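Local coordinates for methyl-accepting chemotaxis protein (Vibrio parahaemolyticus, PDB 4EXO), which probably senses small molecules such as pyruvate through its periplasmic sensor domain and passes the signal on to the bacterial chemotaxis machinery, at residues L98-A101 with S102-D106; P76-E79 with G80-L83; I11-R14 with K15-K19; E47-K50 with A51-F54. One frame throughout, in Å; residues are numbered along the deposited sequence.

Interaction 1. Residues L98-A101 with S102-D106; sequences LIDA and SQKGD
Ser102 and Gln103 fold back on Ile99 in the last turns of helix 94-104, which packs on the antiparallel sheet of this PAS-like Cache sensor domain. Ile99 O is gripped twice: Gln103 N donates to it at 3.1 Å and Ser102 OG at 3.0 Å, both from the same face of the carbonyl plane. The hydroxyl gets there because chi1 of 76° sets OG between the backbone N and the carbonyl carbon of its own residue, turned back along the helix. Gln103 runs extended beside Ile99, and its OE1 lies 3.5 Å from Ile99 CG2. One water donates to Gln103 OE1 and to Asp100 OD1, joining the two polar ends, while Gln103 NE2 is held by Ser65 OG. Asp100 and Lys104 lie alongside each other, yet Asp100 OD1 and Lys104 NZ stay 4.3 Å apart, too far for a salt bridge. Farther out, Ile99 and Ser102 rest on Val137 of strand 136-143 and Ser102 also on Ala128 of strand 120-131; Leu98 lines the pyruvate pocket. A weak bond follows toward the loop, Gly105 N to Ala101 O at 3.0 Å, with an N-H...O angle of 128°.

Interaction 2. Residues P76-E79 with G80-L83; sequences PSLE and GKNL
Lys81 lays its aliphatic chain along the carbonyl oxygens of Leu78 and Ser77, with Lys81 CB 3.3 Å from Leu78 O and Lys81 CE 3.4 Å from Ser77 O. The chain is extended as far as CE and then bends at chi4 (-53°), which brings Lys81 NZ to a water at 2.9 Å. That water in turn donates to Ser77 O at 3.3 Å, so the ammonium group is tied to the backbone indirectly. Leu78 to Lys81 form a type II beta turn, closed by Lys81 N donating to Leu78 O at 2.9 Å; it shares Leu78 with the short 3-10 segment 76-78 in the loop between strand 69-72 and helix 94-104 of the Cache domain. Gly80 takes the third position with a positive phi of 86°, the usual place for glycine in a type II turn. The turn is fastened to strand 69-72 by backbone hydrogen bonds of Gly80 and Lys81 with Asn69. The Glu79 carboxylate forms salt bridges with Lys46 and Lys50, and OE2 also accepts from His72 N, the backbone of a pocket residue. On the apolar side Leu78 CD1 meets Leu83 CD1 at 4.3 Å, a loose methyl contact.

Interaction 3. Residues I11-R14 with K15-K19; sequences IDAR and KKELK
Arg14 and Glu17 meet through a salt bridge, Arg14 NH1 to Glu17 OE1 at 2.7 Å, whose hydrogen bond is weak because the N-H...O angle is only 117°. The guanidinium and carboxylate planes stand 49° apart, and OE1 approaches the guanidinium obliquely. A bend at chi2 (-38°) turns the arginine across the glutamate, with Arg14 CD 3.0 Å from Glu17 OE1, a tight approach. Elsewhere round the helix, Asp12 and Lys15 run side by side without touching at their charged ends. A water spans them, donating to Asp12 OD1 at 2.6 Å and accepting from Lys15 NZ at 3.0 Å; the same lysine makes a cation-pi contact with Phe108. Lys15 CD also packs on Ile11 CG2 at 3.8 Å. The backbone carbonyls of Ile11, Asp12, Ala13 and Arg14 each accept the amide four residues on, the last of these bonds being Leu18 N to Arg14 O at 2.9 Å. Leu18 faces the sheet, resting on Thr140, Ile142 and Phe108, while Asp12 and Lys16 are exposed. These i to i+4 bonds and polar pairs belong to an amphipathic alpha-helix, here the long N-terminal helix that packs against the sheet of Cache sensor domains.

Interaction 4. Residues E47-K50 with A51-F54; sequences EILK and AMRF
Ile48 and Leu49 pack against selenomethionine Met52 at the C-terminal end of helix 42-51, where the chain of this Cache domain leaves the helix for the loop before strand 61-63. This is the buried, tightly packed side. Met52 lies alongside Ile48, its SE 4.0 Å from Ile48 CG2 and 4.3 Å from Leu49 CD2. The second subunit closes over the apolar cluster: its Ile48 meets Ile48, and its Met24 packs on Met52 and Phe54. By contrast, the other side is looser and bridged by two waters; here the backbone bonds are weak, and side-chain and water bonds are added to them. Met52 N makes just weak bonds to Ile48 O and Leu49 O, and one water donates to both Leu49 O and Met52 O. Bent at chi2 (-77°), the Arg53 side chain curls back so that Arg53 NH1 donates to Lys50 O at 2.9 Å, almost straight at 174°, and also to Met52 O. Both oxygens lie close to the guanidinium plane, although NH1 stands above the plane of each carbonyl. A further water accepts from Arg53 NH2 at 2.8 Å and donates to Lys50 O at 3.0 Å.

Overall arrangement
From the N terminus the chain passes interaction 3 in the long helix 2-28, interaction 4 at the end of helix 42-51, interaction 2 in the loop after strand 69-72, and interaction 1 at the end of helix 94-104. Each is local and they follow in series, so none nests in or crosses another. Interactions 3 and 4 lie on the side of the sheet that carries helices 2-28 and 42-51, with 4 at the subunit interface; interactions 1 and 2 lie toward the pyruvate side. Interactions 2 and 4 touch directly, Glu79 OE2 meeting Lys50 NZ at 2.8 Å, which ties the loop to the helix end. Interactions 2 and 3 lie farthest apart, their centres about 28 Å from each other.

Interaction 1. Residues L98-A101 with S102-D106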
loop_
_atom_site.group_PDB
_atom_site.type_symbol
_atom_site.label_atom_id
_atom_site.label_comp_id
_atom_site.label_asym_id
_atom_site.label_seq_id
_atom_site.Cartn_x
_atom_site.Cartn_y
_atom_site.Cartn_z
ATOM N N LEU A 98 21.403 -2.776 1.995
ATOM C CA LEU A 98 19.996 -2.925 2.388
ATOM C C LEU A 98 19.836 -3.952 3.498
ATOM O O LEU A 98 18.985 -3.786 4.413
ATOM C CB LEU A 98 19.101 -3.312 1.203
ATOM C CG LEU A 98 18.834 -2.196 0.174
ATOM C CD1 LEU A 98 18.380 -2.819 -1.187
ATOM C CD2 LEU A 98 17.756 -1.255 0.714
ATOM N N ILE A 99 20.652 -5.003 3.433
ATOM C CA ILE A 99 20.547 -6.050 4.464
ATOM C C ILE A 99 20.935 -5.375 5.788
ATOM O O ILE A 99 20.219 -5.499 6.790
ATOM C CB ILE A 99 21.479 -7.245 4.172
ATOM C CG1 ILE A 99 20.926 -8.068 2.983
ATOM C CG2 ILE A 99 21.591 -8.156 5.418
ATOM C CD1 ILE A 99 22.077 -8.941 2.329
ATOM N N ASP A 100 22.051 -4.663 5.778
ATOM C CA ASP A 100 22.510 -3.976 7.017
ATOM C C ASP A 100 21.568 -2.857 7.494
ATOM O O ASP A 100 21.308 -2.745 8.699
ATOM C CB ASP A 100 23.921 -3.431 6.853
ATOM C CG ASP A 100 24.977 -4.549 6.743
ATOM O OD1 ASP A 100 24.675 -5.754 7.044
ATOM O OD2 ASP A 100 26.107 -4.202 6.348
ATOM N N ALA A 101 21.068 -2.031 6.568
ATOM C CA ALA A 101 20.080 -1.004 6.939
ATOM C C ALA A 101 18.874 -1.609 7.655
ATOM O O ALA A 101 18.405 -1.064 8.682
ATOM C CB ALA A 101 19.604 -0.193 5.710
ATOM N N SER A 102 18.344 -2.696 7.098
ATOM C CA SER A 102 17.146 -3.286 7.663
ATOM C C SER A 102 17.406 -3.949 9.034
ATOM O O SER A 102 16.516 -3.957 9.891
ATOM C CB SER A 102 16.507 -4.308 6.702
ATOM O OG SER A 102 17.222 -5.528 6.685
ATOM N N GLN A 103 18.600 -4.491 9.240
ATOM C CA GLN A 103 18.853 -5.257 10.480
ATOM C C GLN A 103 19.500 -4.420 11.594
ATOM O O GLN A 103 19.176 -4.602 12.773
ATOM C CB GLN A 103 19.735 -6.457 10.171
ATOM C CG GLN A 103 18.993 -7.536 9.331
ATOM C CD GLN A 103 19.883 -8.643 8.818
ATOM O OE1 GLN A 103 21.111 -8.575 8.869
ATOM N NE2 GLN A 103 19.247 -9.677 8.251
ATOM N N LYS A 104 20.426 -3.549 11.222
ATOM C CA LYS A 104 21.259 -2.794 12.191
ATOM C C LYS A 104 21.039 -1.294 12.065
ATOM O O LYS A 104 21.646 -0.515 12.787
ATOM C CB LYS A 104 22.750 -3.022 11.911
ATOM C CG LYS A 104 23.170 -4.458 11.777
ATOM C CD LYS A 104 24.649 -4.595 11.877
ATOM C CE LYS A 104 25.371 -4.114 10.640
ATOM N NZ LYS A 104 26.762 -4.659 10.693
ATOM N N GLY A 105 20.218 -0.863 11.120
ATOM C CA GLY A 105 20.080 0.574 10.901
ATOM C C GLY A 105 18.654 1.061 10.773
ATOM O O GLY A 105 17.726 0.427 11.280
ATOM N N ASP A 106 18.476 2.187 10.070
ATOM C CA ASP A 106 17.132 2.774 9.947
ATOM C C ASP A 106 16.320 2.333 8.726
ATOM O O ASP A 106 15.242 2.869 8.471
ATOM C CB ASP A 106 17.187 4.293 10.038
ATOM C CG ASP A 106 17.770 4.948 8.784
ATOM O OD1 ASP A 106 18.163 4.242 7.816
ATOM O OD2 ASP A 106 17.834 6.197 8.775
HETATM O O HOH W 1 23.393 -7.025 9.324
#

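Interaction 2. Residues P76-E79 with G80-L83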
loop_
_atom_site.group_PDB
_atom_site.type_symbol
_atom_site.label_atom_id
_atom_site.label_comp_id
_atom_site.label_asym_id
_atom_site.label_seq_id
_atom_site.Cartn_x
_atom_site.Cartn_y
_atom_site.Cartn_z
ATOM N N PRO A 76 11.987 -11.000 -12.465
ATOM C CA PRO A 76 11.957 -12.247 -11.675
ATOM C C PRO A 76 13.085 -13.244 -11.989
ATOM O O PRO A 76 13.326 -14.138 -11.176
ATOM C CB PRO A 76 10.570 -12.821 -11.980
ATOM C CG PRO A 76 10.232 -12.249 -13.355
ATOM C CD PRO A 76 10.763 -10.859 -13.301
ATOM N N SER A 77 13.792 -13.051 -13.113
ATOM C CA SER A 77 15.018 -13.791 -13.410
ATOM C C SER A 77 16.170 -13.562 -12.411
ATOM O O SER A 77 17.128 -14.343 -12.380
ATOM C CB SER A 77 15.485 -13.571 -14.862
ATOM O OG SER A 77 15.885 -12.234 -15.103
ATOM N N LEU A 78 16.062 -12.542 -11.550
ATOM C CA LEU A 78 17.066 -12.345 -10.480
ATOM C C LEU A 78 16.892 -13.373 -9.370
ATOM O O LEU A 78 17.821 -13.588 -8.573
ATOM C CB LEU A 78 16.982 -10.915 -9.870
ATOM C CG LEU A 78 17.340 -9.777 -10.835
ATOM C CD1 LEU A 78 17.272 -8.394 -10.085
ATOM C CD2 LEU A 78 18.735 -10.019 -11.467
ATOM N N GLU A 79 15.707 -13.983 -9.297
ATOM C CA GLU A 79 15.356 -14.848 -8.144
ATOM C C GLU A 79 16.297 -16.051 -8.115
ATOM O O GLU A 79 16.538 -16.687 -9.159
ATOM C CB GLU A 79 13.877 -15.263 -8.176
ATOM C CG GLU A 79 12.919 -14.052 -7.958
ATOM C CD GLU A 79 11.449 -14.321 -8.236
ATOM O OE1 GLU A 79 11.066 -15.483 -8.496
ATOM O OE2 GLU A 79 10.668 -13.339 -8.189
ATOM N N GLY A 80 16.868 -16.301 -6.937
ATOM C CA GLY A 80 17.876 -17.343 -6.757
ATOM C C GLY A 80 19.302 -16.915 -7.055
ATOM O O GLY A 80 20.240 -17.684 -6.815
ATOM N N LYS A 81 19.517 -15.712 -7.585
ATOM C CA LYS A 81 20.903 -15.246 -7.796
ATOM C C LYS A 81 21.481 -14.575 -6.543
ATOM O O LYS A 81 20.785 -13.816 -5.874
ATOM C CB LYS A 81 21.037 -14.278 -8.968
ATOM C CG LYS A 81 20.542 -14.889 -10.310
ATOM C CD LYS A 81 20.850 -13.978 -11.499
ATOM C CE LYS A 81 20.470 -14.643 -12.856
ATOM N NZ LYS A 81 21.095 -15.998 -12.970
ATOM N N ASN A 82 22.763 -14.835 -6.271
ATOM C CA ASN A 82 23.464 -14.155 -5.175
ATOM C C ASN A 82 24.030 -12.806 -5.625
ATOM O O ASN A 82 24.977 -12.738 -6.423
ATOM C CB ASN A 82 24.578 -15.068 -4.650
ATOM C CG ASN A 82 25.227 -14.543 -3.406
ATOM O OD1 ASN A 82 25.482 -13.337 -3.271
ATOM N ND2 ASN A 82 25.542 -15.458 -2.493
ATOM N N LEU A 83 23.444 -11.730 -5.124
ATOM C CA LEU A 83 23.850 -10.365 -5.511
ATOM C C LEU A 83 24.500 -9.612 -4.360
ATOM O O LEU A 83 24.573 -8.375 -4.372
ATOM C CB LEU A 83 22.653 -9.549 -6.054
ATOM C CG LEU A 83 21.916 -10.143 -7.270
ATOM C CD1 LEU A 83 20.807 -9.129 -7.761
ATOM C CD2 LEU A 83 22.832 -10.507 -8.397
HETATM O O HOH W 2 18.708 -17.172 -11.820
#

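Interaction 3. Residues I11-R14 with K15-K19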
loop_
_atom_site.group_PDB
_atom_site.type_symbol
_atom_site.label_atom_id
_atom_site.label_comp_id
_atom_site.label_asym_id
_atom_site.label_seq_id
_atom_site.Cartn_x
_atom_site.Cartn_y
_atom_site.Cartn_z
ATOM N N ILE A 11 12.257 14.882 0.468
ATOM C CA ILE A 11 12.846 13.616 0.935
ATOM C C ILE A 11 12.105 13.051 2.172
ATOM O O ILE A 11 11.651 11.907 2.155
ATOM C CB ILE A 11 14.376 13.773 1.241
ATOM C CG1 ILE A 11 15.202 14.082 -0.039
ATOM C CG2 ILE A 11 14.920 12.581 2.065
ATOM C CD1 ILE A 11 15.241 13.010 -1.104
ATOM N N ASP A 12 11.967 13.857 3.223
ATOM C CA ASP A 12 11.285 13.414 4.449
ATOM C C ASP A 12 9.821 12.965 4.219
ATOM O O ASP A 12 9.355 12.000 4.832
ATOM C CB ASP A 12 11.338 14.508 5.512
ATOM C CG ASP A 12 12.741 14.707 6.082
ATOM O OD1 ASP A 12 13.653 13.907 5.761
ATOM O OD2 ASP A 12 12.936 15.676 6.848
ATOM N N ALA A 13 9.111 13.676 3.345
ATOM C CA ALA A 13 7.758 13.277 2.975
ATOM C C ALA A 13 7.804 11.888 2.289
ATOM O O ALA A 13 6.974 11.037 2.565
ATOM C CB ALA A 13 7.114 14.301 2.093
ATOM N N ARG A 14 8.815 11.665 1.441
ATOM C CA ARG A 14 8.949 10.379 0.752
ATOM C C ARG A 14 9.307 9.244 1.716
ATOM O O ARG A 14 8.869 8.122 1.520
ATOM C CB ARG A 14 10.010 10.442 -0.368
ATOM C CG ARG A 14 9.647 11.314 -1.576
ATOM C CD ARG A 14 8.178 11.186 -1.924
ATOM N NE ARG A 14 7.870 11.501 -3.320
ATOM C CZ ARG A 14 7.247 10.680 -4.174
ATOM N NH1 ARG A 14 6.865 9.459 -3.806
ATOM N NH2 ARG A 14 7.009 11.085 -5.421
ATOM N N LYS A 15 10.102 9.538 2.735
ATOM C CA LYS A 15 10.456 8.526 3.733
ATOM C C LYS A 15 9.223 8.086 4.519
ATOM O O LYS A 15 9.048 6.897 4.826
ATOM C CB LYS A 15 11.574 9.029 4.655
ATOM C CG LYS A 15 12.873 9.275 3.895
ATOM C CD LYS A 15 13.893 10.015 4.717
ATOM C CE LYS A 15 14.473 9.141 5.810
ATOM N NZ LYS A 15 15.876 9.534 6.093
ATOM N N LYS A 16 8.351 9.045 4.827
ATOM C CA LYS A 16 7.080 8.721 5.489
ATOM C C LYS A 16 6.208 7.816 4.598
ATOM O O LYS A 16 5.604 6.835 5.066
ATOM C CB LYS A 16 6.339 10.015 5.840
ATOM C CG LYS A 16 5.184 9.825 6.812
ATOM C CD LYS A 16 4.762 11.213 7.410
ATOM C CE LYS A 16 3.723 11.076 8.532
ATOM N NZ LYS A 16 2.403 10.535 8.031
ATOM N N GLU A 17 6.150 8.141 3.309
ATOM C CA GLU A 17 5.399 7.338 2.327
ATOM C C GLU A 17 5.968 5.902 2.276
ATOM O O GLU A 17 5.223 4.920 2.272
ATOM C CB GLU A 17 5.507 7.976 0.929
ATOM C CG GLU A 17 4.701 9.274 0.746
ATOM C CD GLU A 17 5.156 10.150 -0.433
ATOM O OE1 GLU A 17 5.654 9.617 -1.439
ATOM O OE2 GLU A 17 5.010 11.406 -0.356
ATOM N N LEU A 18 7.289 5.794 2.211
ATOM C CA LEU A 18 7.930 4.485 2.128
ATOM C C LEU A 18 7.554 3.609 3.322
ATOM O O LEU A 18 7.310 2.421 3.178
ATOM C CB LEU A 18 9.451 4.645 2.009
ATOM C CG LEU A 18 9.950 5.058 0.602
ATOM C CD1 LEU A 18 11.388 5.463 0.710
ATOM C CD2 LEU A 18 9.787 3.856 -0.371
ATOM N N LYS A 19 7.545 4.180 4.515
ATOM C CA LYS A 19 7.143 3.400 5.704
ATOM C C LYS A 19 5.695 2.890 5.607
ATOM O O LYS A 19 5.397 1.763 6.000
ATOM C CB LYS A 19 7.405 4.197 6.994
ATOM C CG LYS A 19 8.934 4.305 7.265
ATOM C CD LYS A 19 9.262 4.948 8.588
ATOM C CE LYS A 19 10.726 4.643 8.997
ATOM N NZ LYS A 19 10.948 3.343 9.774
HETATM O O HOH W 3 14.747 12.103 7.282
#

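Interaction 4. Residues E47-K50 with A51-F54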
loop_
_atom_site.group_PDB
_atom_site.type_symbol
_atom_site.label_atom_id
_atom_site.label_comp_id
_atom_site.label_asym_id
_atom_site.label_seq_id
_atom_site.Cartn_x
_atom_site.Cartn_y
_atom_site.Cartn_z
ATOM N N GLU A 47 3.699 -14.277 -4.579
ATOM C CA GLU A 47 2.761 -13.916 -5.642
ATOM C C GLU A 47 1.965 -12.629 -5.384
ATOM O O GLU A 47 1.670 -11.851 -6.320
ATOM C CB GLU A 47 1.866 -15.116 -5.953
ATOM C CG GLU A 47 2.700 -16.242 -6.542
ATOM C CD GLU A 47 1.929 -17.524 -6.723
ATOM O OE1 GLU A 47 0.675 -17.473 -6.691
ATOM O OE2 GLU A 47 2.588 -18.572 -6.905
ATOM N N ILE A 48 1.647 -12.384 -4.117
ATOM C CA ILE A 48 1.006 -11.148 -3.705
ATOM C C ILE A 48 1.997 -9.970 -3.787
ATOM O O ILE A 48 1.689 -8.920 -4.362
ATOM C CB ILE A 48 0.456 -11.250 -2.251
ATOM C CG1 ILE A 48 -0.691 -12.286 -2.200
ATOM C CG2 ILE A 48 -0.001 -9.874 -1.785
ATOM C CD1 ILE A 48 -1.017 -12.748 -0.814
ATOM N N LEU A 49 3.186 -10.134 -3.221
ATOM C CA LEU A 49 4.086 -8.959 -3.146
ATOM C C LEU A 49 4.600 -8.560 -4.529
ATOM O O LEU A 49 4.796 -7.377 -4.804
ATOM C CB LEU A 49 5.267 -9.243 -2.224
ATOM C CG LEU A 49 4.952 -9.350 -0.711
ATOM C CD1 LEU A 49 6.084 -10.105 -0.019
ATOM C CD2 LEU A 49 4.779 -7.952 -0.138
ATOM N N LYS A 50 4.814 -9.538 -5.406
ATOM C CA LYS A 50 5.252 -9.222 -6.767
ATOM C C LYS A 50 4.197 -8.553 -7.639
ATOM O O LYS A 50 4.532 -7.873 -8.602
ATOM C CB LYS A 50 5.761 -10.492 -7.453
ATOM C CG LYS A 50 7.147 -10.899 -6.931
ATOM C CD LYS A 50 7.539 -12.298 -7.442
ATOM C CE LYS A 50 7.698 -12.360 -8.936
ATOM N NZ LYS A 50 8.168 -13.751 -9.273
ATOM N N ALA A 51 2.922 -8.722 -7.295
ATOM C CA ALA A 51 1.854 -8.011 -8.032
ATOM C C ALA A 51 1.629 -6.558 -7.581
ATOM O O ALA A 51 1.133 -5.713 -8.358
ATOM C CB ALA A 51 0.560 -8.802 -7.909
HETATM N N MSE A 52 1.960 -6.253 -6.319
HETATM C CA MSE A 52 1.687 -4.923 -5.765
HETATM C C MSE A 52 2.445 -3.748 -6.395
HETATM O O MSE A 52 3.668 -3.823 -6.670
HETATM C CB MSE A 52 1.917 -4.914 -4.233
HETATM C CG MSE A 52 0.860 -5.737 -3.523
HETATM SE SE MSE A 52 1.250 -6.040 -1.642
HETATM C CE MSE A 52 0.785 -4.304 -1.073
ATOM N N ARG A 53 1.716 -2.654 -6.615
ATOM C CA ARG A 53 2.344 -1.396 -7.068
ATOM C C ARG A 53 1.733 -0.215 -6.350
ATOM O O ARG A 53 0.511 -0.201 -6.135
ATOM C CB ARG A 53 2.117 -1.189 -8.586
ATOM C CG ARG A 53 2.675 -2.305 -9.460
ATOM C CD ARG A 53 4.215 -2.177 -9.610
ATOM N NE ARG A 53 4.707 -3.146 -10.602
ATOM C CZ ARG A 53 4.792 -4.458 -10.392
ATOM N NH1 ARG A 53 4.453 -4.986 -9.202
ATOM N NH2 ARG A 53 5.269 -5.247 -11.360
ATOM N N PHE A 54 2.548 0.787 -6.003
ATOM C CA PHE A 54 1.983 2.087 -5.625
ATOM C C PHE A 54 2.124 3.160 -6.722
ATOM O O PHE A 54 1.607 4.277 -6.579
ATOM C CB PHE A 54 2.522 2.582 -4.263
ATOM C CG PHE A 54 4.053 2.678 -4.176
ATOM C CD1 PHE A 54 4.716 3.839 -4.572
ATOM C CD2 PHE A 54 4.801 1.625 -3.685
ATOM C CE1 PHE A 54 6.147 3.942 -4.477
ATOM C CE2 PHE A 54 6.245 1.725 -3.581
ATOM C CZ PHE A 54 6.889 2.885 -3.982
HETATM O O HOH W 4 5.785 -5.432 -6.163
HETATM O O HOH W 5 5.230 -8.085 -11.478
#